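Local coordinates for protein purine nucleoside phosphorylase (PDB 6DZD) that probably catalyses, as a zinc-binding enzyme, phosphorolysis of adenosine, inosine and methylthioadenosine to the free base and the corresponding pentose 1-phosphate, and may also deaminate adenosine, at residues 115-120 / 165-170; 90-93 / 97-100. All blocks are in the same frame, centred on the assembly; numbering follows the deposited sequence.

In the fold
The chain reaches contact 2 first. It leaves strand 91-93, at the edge of a mixed sheet, turns at once into a short 3-10 segment, and the pairing of 90-93 with 97-100 closes that small loop. It then comes back as strand 115-118, which lies parallel to 91-93 and opens contact 1. Some 45 residues later, after strands of both mixed sheets, helix 159-169 reaches the same region, so 165-170 completes a much longer loop. The two contacts follow in series, neither nested nor crossed, with centres about 11 Å apart. Backbone bonds between His92 and both Gly115 and Tyr117 join them, tying surface loop, sheet edge and helix together.

Contact 1 of 2, residues 115-120 / 165-170; sequences GLYTDR and DMWIRR
The helix-on-sheet layer of the YfiH fold supplies this contact: Tyr117 on strand 115-118 meets Trp167 and Met166 on the last turns of helix 159-169. This helix belongs to the beta-alpha-beta crossover from strand 144-150 to strand 179-182. The backbones stand well apart, 9.2 Å between Tyr117 CA and Trp167 CA, and the aromatic side chains bridge them. The pair is edge-to-face (T-shaped). The pyrrole edge of the indole addresses one face of the phenol ring, with centroids of the Tyr117 ring and the Trp167 five-membered ring 4.5 Å apart and planes at 61°. Trp167 NE1 sits over that face near its rim, at the CG-CD1 side, 3.2 Å from Tyr117 CG, while the benzo corner runs past the ring's root, Trp167 CZ2 lying 3.9 Å from Tyr117 CB. A chi1 of 81° sets the phenol between its own backbone N and carbonyl carbon and carries it out across the sheet surface to the helix. Met166 adds an apolar touch at a slant to the ring, Tyr117 CE2 to Met166 CG being 4.2 Å. Leu144 packs against both aromatic residues, and Ile91 of the edge strand touches Tyr117 and Met166. The phenol's far end is polar: Tyr117 OH bonds to Glu171, just beyond the helix segment. The indole N-H is directed at the CG end of the phenol face, consistent with an off-centre N-H...pi attraction, so a largely apolar interface can accommodate this buried donor while the hydroxyl is satisfied at its margin.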
loop_
_atom_site.group_PDB
_atom_site.type_symbol
_atom_site.label_atom_id
_atom_site.label_comp_id
_atom_site.label_asym_id
_atom_site.label_seq_id
_atom_site.Cartn_x
_atom_site.Cartn_y
_atom_site.Cartn_z
ATOM N N GLY A 115 -4.882 1.822 -7.406
ATOM C CA GLY A 115 -3.514 2.037 -7.840
ATOM C C GLY A 115 -3.331 3.477 -8.277
ATOM O O GLY A 115 -4.198 4.044 -8.954
ATOM N N LEU A 116 -2.220 4.092 -7.883
ATOM C CA LEU A 116 -1.970 5.489 -8.207
ATOM C C LEU A 116 -0.523 5.649 -8.646
ATOM O O LEU A 116 0.375 5.007 -8.091
ATOM C CB LEU A 116 -2.258 6.402 -7.010
ATOM C CG LEU A 116 -3.677 6.440 -6.453
ATOM C CD1 LEU A 116 -3.663 7.023 -5.061
ATOM C CD2 LEU A 116 -4.629 7.212 -7.375
ATOM N N TYR A 117 -0.298 6.497 -9.649
ATOM C CA TYR A 117 1.062 6.850 -10.016
ATOM C C TYR A 117 1.055 8.201 -10.701
ATOM O O TYR A 117 0.033 8.632 -11.234
ATOM C CB TYR A 117 1.689 5.784 -10.900
ATOM C CG TYR A 117 1.333 5.841 -12.361
ATOM C CD1 TYR A 117 2.103 6.580 -13.249
ATOM C CD2 TYR A 117 0.260 5.106 -12.868
ATOM C CE1 TYR A 117 1.810 6.613 -14.600
ATOM C CE2 TYR A 117 -0.042 5.128 -14.222
ATOM C CZ TYR A 117 0.741 5.890 -15.084
ATOM O OH TYR A 117 0.464 5.944 -16.427
ATOM N N THR A 118 2.217 8.856 -10.707
ATOM C CA THR A 118 2.304 10.192 -11.280
ATOM C C THR A 118 3.743 10.474 -11.685
ATOM O O THR A 118 4.671 9.791 -11.247
ATOM C CB THR A 118 1.807 11.258 -10.290
ATOM O OG1 THR A 118 1.568 12.494 -10.977
ATOM C CG2 THR A 118 2.842 11.500 -9.183
ATOM N N ASP A 119 3.914 11.467 -12.568
ATOM C CA ASP A 119 5.236 12.005 -12.889
ATOM C C ASP A 119 5.371 13.481 -12.517
ATOM O O ASP A 119 6.392 14.097 -12.840
ATOM C CB ASP A 119 5.612 11.794 -14.366
ATOM C CG ASP A 119 4.613 12.397 -15.350
ATOM O OD1 ASP A 119 3.780 13.242 -14.959
ATOM O OD2 ASP A 119 4.674 12.017 -16.546
ATOM N N ARG A 120 4.349 14.081 -11.851
ATOM C CA ARG A 120 4.301 15.496 -11.520
ATOM C C ARG A 120 4.954 15.757 -10.162
ATOM O O ARG A 120 4.873 14.924 -9.250
ATOM C CB ARG A 120 2.850 15.983 -11.494
ATOM C CG ARG A 120 1.997 15.359 -12.548
ATOM C CD ARG A 120 2.265 15.981 -13.922
ATOM N NE ARG A 120 1.021 16.240 -14.655
ATOM C CZ ARG A 120 0.396 17.417 -14.657
ATOM N NH1 ARG A 120 0.930 18.433 -13.984
ATOM N NH2 ARG A 120 -0.740 17.580 -15.332
ATOM N N ASP A 165 3.041 -3.083 -16.181
ATOM C CA ASP A 165 2.632 -3.093 -17.582
ATOM C C ASP A 165 2.218 -1.693 -18.040
ATOM O O ASP A 165 2.440 -1.316 -19.199
ATOM C CB ASP A 165 1.515 -4.123 -17.800
ATOM C CG ASP A 165 1.344 -4.496 -19.277
ATOM O OD1 ASP A 165 2.341 -4.938 -19.919
ATOM O OD2 ASP A 165 0.213 -4.329 -19.813
ATOM N N MET A 166 1.598 -0.917 -17.139
ATOM C CA MET A 166 1.200 0.456 -17.441
ATOM C C MET A 166 2.408 1.371 -17.584
ATOM O O MET A 166 2.386 2.296 -18.400
ATOM C CB MET A 166 0.253 0.989 -16.366
ATOM C CG MET A 166 -0.797 1.938 -16.872
ATOM S SD MET A 166 -2.302 1.885 -15.853
ATOM C CE MET A 166 -3.357 0.798 -16.818
ATOM N N TRP A 167 3.452 1.171 -16.777
ATOM C CA TRP A 167 4.646 2.002 -16.947
ATOM C C TRP A 167 5.397 1.620 -18.217
ATOM O O TRP A 167 6.000 2.476 -18.880
ATOM C CB TRP A 167 5.566 1.894 -15.729
ATOM C CG TRP A 167 5.032 2.626 -14.530
ATOM C CD1 TRP A 167 3.753 3.070 -14.337
ATOM C CD2 TRP A 167 5.755 2.980 -13.364
ATOM N NE1 TRP A 167 3.643 3.687 -13.124
ATOM C CE2 TRP A 167 4.862 3.647 -12.505
ATOM C CE3 TRP A 167 7.080 2.809 -12.962
ATOM C CZ2 TRP A 167 5.248 4.140 -11.266
ATOM C CZ3 TRP A 167 7.461 3.289 -11.735
ATOM C CH2 TRP A 167 6.546 3.952 -10.896
ATOM N N ILE A 168 5.396 0.329 -18.546
ATOM C CA ILE A 168 6.075 -0.130 -19.743
ATOM C C ILE A 168 5.319 0.317 -20.976
ATOM O O ILE A 168 5.919 0.818 -21.934
ATOM C CB ILE A 168 6.263 -1.654 -19.710
ATOM C CG1 ILE A 168 7.323 -2.022 -18.678
ATOM C CG2 ILE A 168 6.684 -2.163 -21.063
ATOM C CD1 ILE A 168 7.437 -3.493 -18.457
ATOM N N ARG A 169 3.993 0.166 -20.975
ATOM C CA ARG A 169 3.255 0.386 -22.217
ATOM C C ARG A 169 2.802 1.829 -22.417
ATOM O O ARG A 169 2.795 2.313 -23.547
ATOM C CB ARG A 169 2.045 -0.556 -22.291
ATOM C CG ARG A 169 2.419 -2.047 -22.370
ATOM C CD ARG A 169 1.206 -2.964 -22.442
ATOM N NE ARG A 169 1.066 -3.532 -23.794
ATOM C CZ ARG A 169 1.532 -4.725 -24.174
ATOM N NH1 ARG A 169 2.186 -5.517 -23.316
ATOM N NH2 ARG A 169 1.359 -5.122 -25.423
ATOM N N ARG A 170 2.409 2.537 -21.364
ATOM C CA ARG A 170 1.985 3.922 -21.537
ATOM C C ARG A 170 3.110 4.919 -21.320
ATOM O O ARG A 170 3.101 5.988 -21.944
ATOM C CB ARG A 170 0.859 4.292 -20.564
ATOM C CG ARG A 170 -0.549 4.088 -21.057
ATOM C CD ARG A 170 -1.108 2.775 -20.534
ATOM N NE ARG A 170 -2.522 2.864 -20.173
ATOM C CZ ARG A 170 -3.325 1.809 -20.053
ATOM N NH1 ARG A 170 -4.599 1.985 -19.712
ATOM N NH2 ARG A 170 -2.854 0.577 -20.284
#

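Contact 2 of 2, residues 90-93 / 97-100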
loop_
_atom_site.group_PDB
_atom_site.type_symbol
_atom_site.label_atom_id
_atom_site.label_comp_id
_atom_site.label_asym_id
_atom_site.label_seq_id
_atom_site.Cartn_x
_atom_site.Cartn_y
_atom_site.Cartn_z
ATOM N N ARG A 90 -8.055 -1.008 -10.485
ATOM C CA ARG A 90 -7.993 0.221 -11.262
ATOM C C ARG A 90 -6.792 1.069 -10.842
ATOM O O ARG A 90 -6.577 1.321 -9.650
ATOM C CB ARG A 90 -9.290 1.013 -11.101
ATOM C CG ARG A 90 -9.424 2.197 -12.038
ATOM C CD ARG A 90 -10.744 2.939 -11.823
ATOM N N ILE A 91 -6.005 1.498 -11.825
ATOM C CA ILE A 91 -4.843 2.347 -11.609
ATOM C C ILE A 91 -5.089 3.677 -12.292
ATOM O O ILE A 91 -5.342 3.722 -13.497
ATOM C CB ILE A 91 -3.564 1.717 -12.159
ATOM C CG1 ILE A 91 -3.401 0.326 -11.578
ATOM C CG2 ILE A 91 -2.389 2.610 -11.838
ATOM C CD1 ILE A 91 -2.211 -0.429 -12.123
ATOM N N HIS A 92 -4.942 4.757 -11.550
ATOM C CA HIS A 92 -5.246 6.079 -12.061
ATOM C C HIS A 92 -3.954 6.868 -12.140
ATOM O O HIS A 92 -3.165 6.866 -11.191
ATOM C CB HIS A 92 -6.260 6.772 -11.153
ATOM C CG HIS A 92 -6.601 8.166 -11.562
ATOM N ND1 HIS A 92 -7.705 8.465 -12.333
ATOM C CD2 HIS A 92 -6.000 9.347 -11.288
ATOM C CE1 HIS A 92 -7.765 9.773 -12.519
ATOM N NE2 HIS A 92 -6.744 10.330 -11.895
ATOM N N LYS A 93 -3.726 7.513 -13.281
ATOM C CA LYS A 93 -2.571 8.383 -13.463
ATOM C C LYS A 93 -2.951 9.761 -12.930
ATOM O O LYS A 93 -3.713 10.495 -13.573
ATOM C CB LYS A 93 -2.154 8.433 -14.929
ATOM C CG LYS A 93 -1.114 9.454 -15.206
ATOM C CD LYS A 93 -0.478 9.278 -16.582
ATOM C CE LYS A 93 0.724 10.212 -16.712
ATOM N NZ LYS A 93 1.362 10.201 -18.048
ATOM N N GLY A 97 -4.881 18.356 -12.003
ATOM C CA GLY A 97 -6.296 18.532 -11.748
ATOM C C GLY A 97 -6.835 17.661 -10.635
ATOM O O GLY A 97 -7.818 18.026 -9.993
ATOM N N ASP A 98 -6.201 16.513 -10.376
ATOM C CA ASP A 98 -6.642 15.611 -9.318
ATOM C C ASP A 98 -6.271 16.094 -7.939
ATOM O O ASP A 98 -6.612 15.418 -6.963
ATOM C CB ASP A 98 -6.032 14.218 -9.470
ATOM C CG ASP A 98 -6.545 13.480 -10.669
ATOM O OD1 ASP A 98 -7.768 13.506 -10.919
ATOM O OD2 ASP A 98 -5.700 12.877 -11.357
ATOM N N ARG A 99 -5.531 17.193 -7.838
ATOM C CA ARG A 99 -5.027 17.648 -6.552
ATOM C C ARG A 99 -6.157 17.758 -5.546
ATOM O O ARG A 99 -7.302 18.064 -5.901
ATOM C CB ARG A 99 -4.346 18.998 -6.701
ATOM C CG ARG A 99 -2.871 18.974 -6.473
ATOM C CD ARG A 99 -2.288 20.349 -6.772
ATOM N NE ARG A 99 -0.891 20.331 -6.407
ATOM C CZ ARG A 99 0.062 19.899 -7.213
ATOM N NH1 ARG A 99 -0.253 19.476 -8.428
ATOM N NH2 ARG A 99 1.317 19.882 -6.801
ATOM N N ALA A 100 -5.835 17.440 -4.295
ATOM C CA ALA A 100 -6.716 17.551 -3.133
ATOM C C ALA A 100 -7.930 16.620 -3.198
ATOM O O ALA A 100 -8.779 16.666 -2.299
ATOM C CB ALA A 100 -7.184 19.001 -2.920
#
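Strand 91-93 carries His92 along the edge of the sheet, and a few residues on, the chain has bent into a 3-10 turn that ends at 97-98, from which Asp98 faces back toward it. The closest CA pair, Lys93 CA and Asp98 CA, is 9.3 Å apart, the two backbones do not pair, and two polar side chains approaching from opposite directions span the interval. His92 NE2 donates to Asp98 OD2 over 2.8 Å, with an angle of 158° at the hydrogen. The carboxylate oxygen lies in the imidazole plane, at the ring's outer edge, but the donor reaches it from 43° above the carboxylate plane. With CG opposite the backbone N (chi1 178°), the imidazole is extended away from the strand toward the loop. Asp98 OD2 also accepts the backbone N-H of Thr95, so one oxygen is gripped by two donors and the turn between the segments is cross-braced. Leu110 and Thr113 pack against the imidazole, and next along the strand Lys93 makes a salt bridge to Glu171. A leucine in place of His92 would probably leave Asp98 OD2 without its imidazole donor and let the carboxylate turn more freely. The nearby carboxylate is likely to favour a protonated imidazole, which would add charge attraction to this His-carboxylate hydrogen bond across the surface loop.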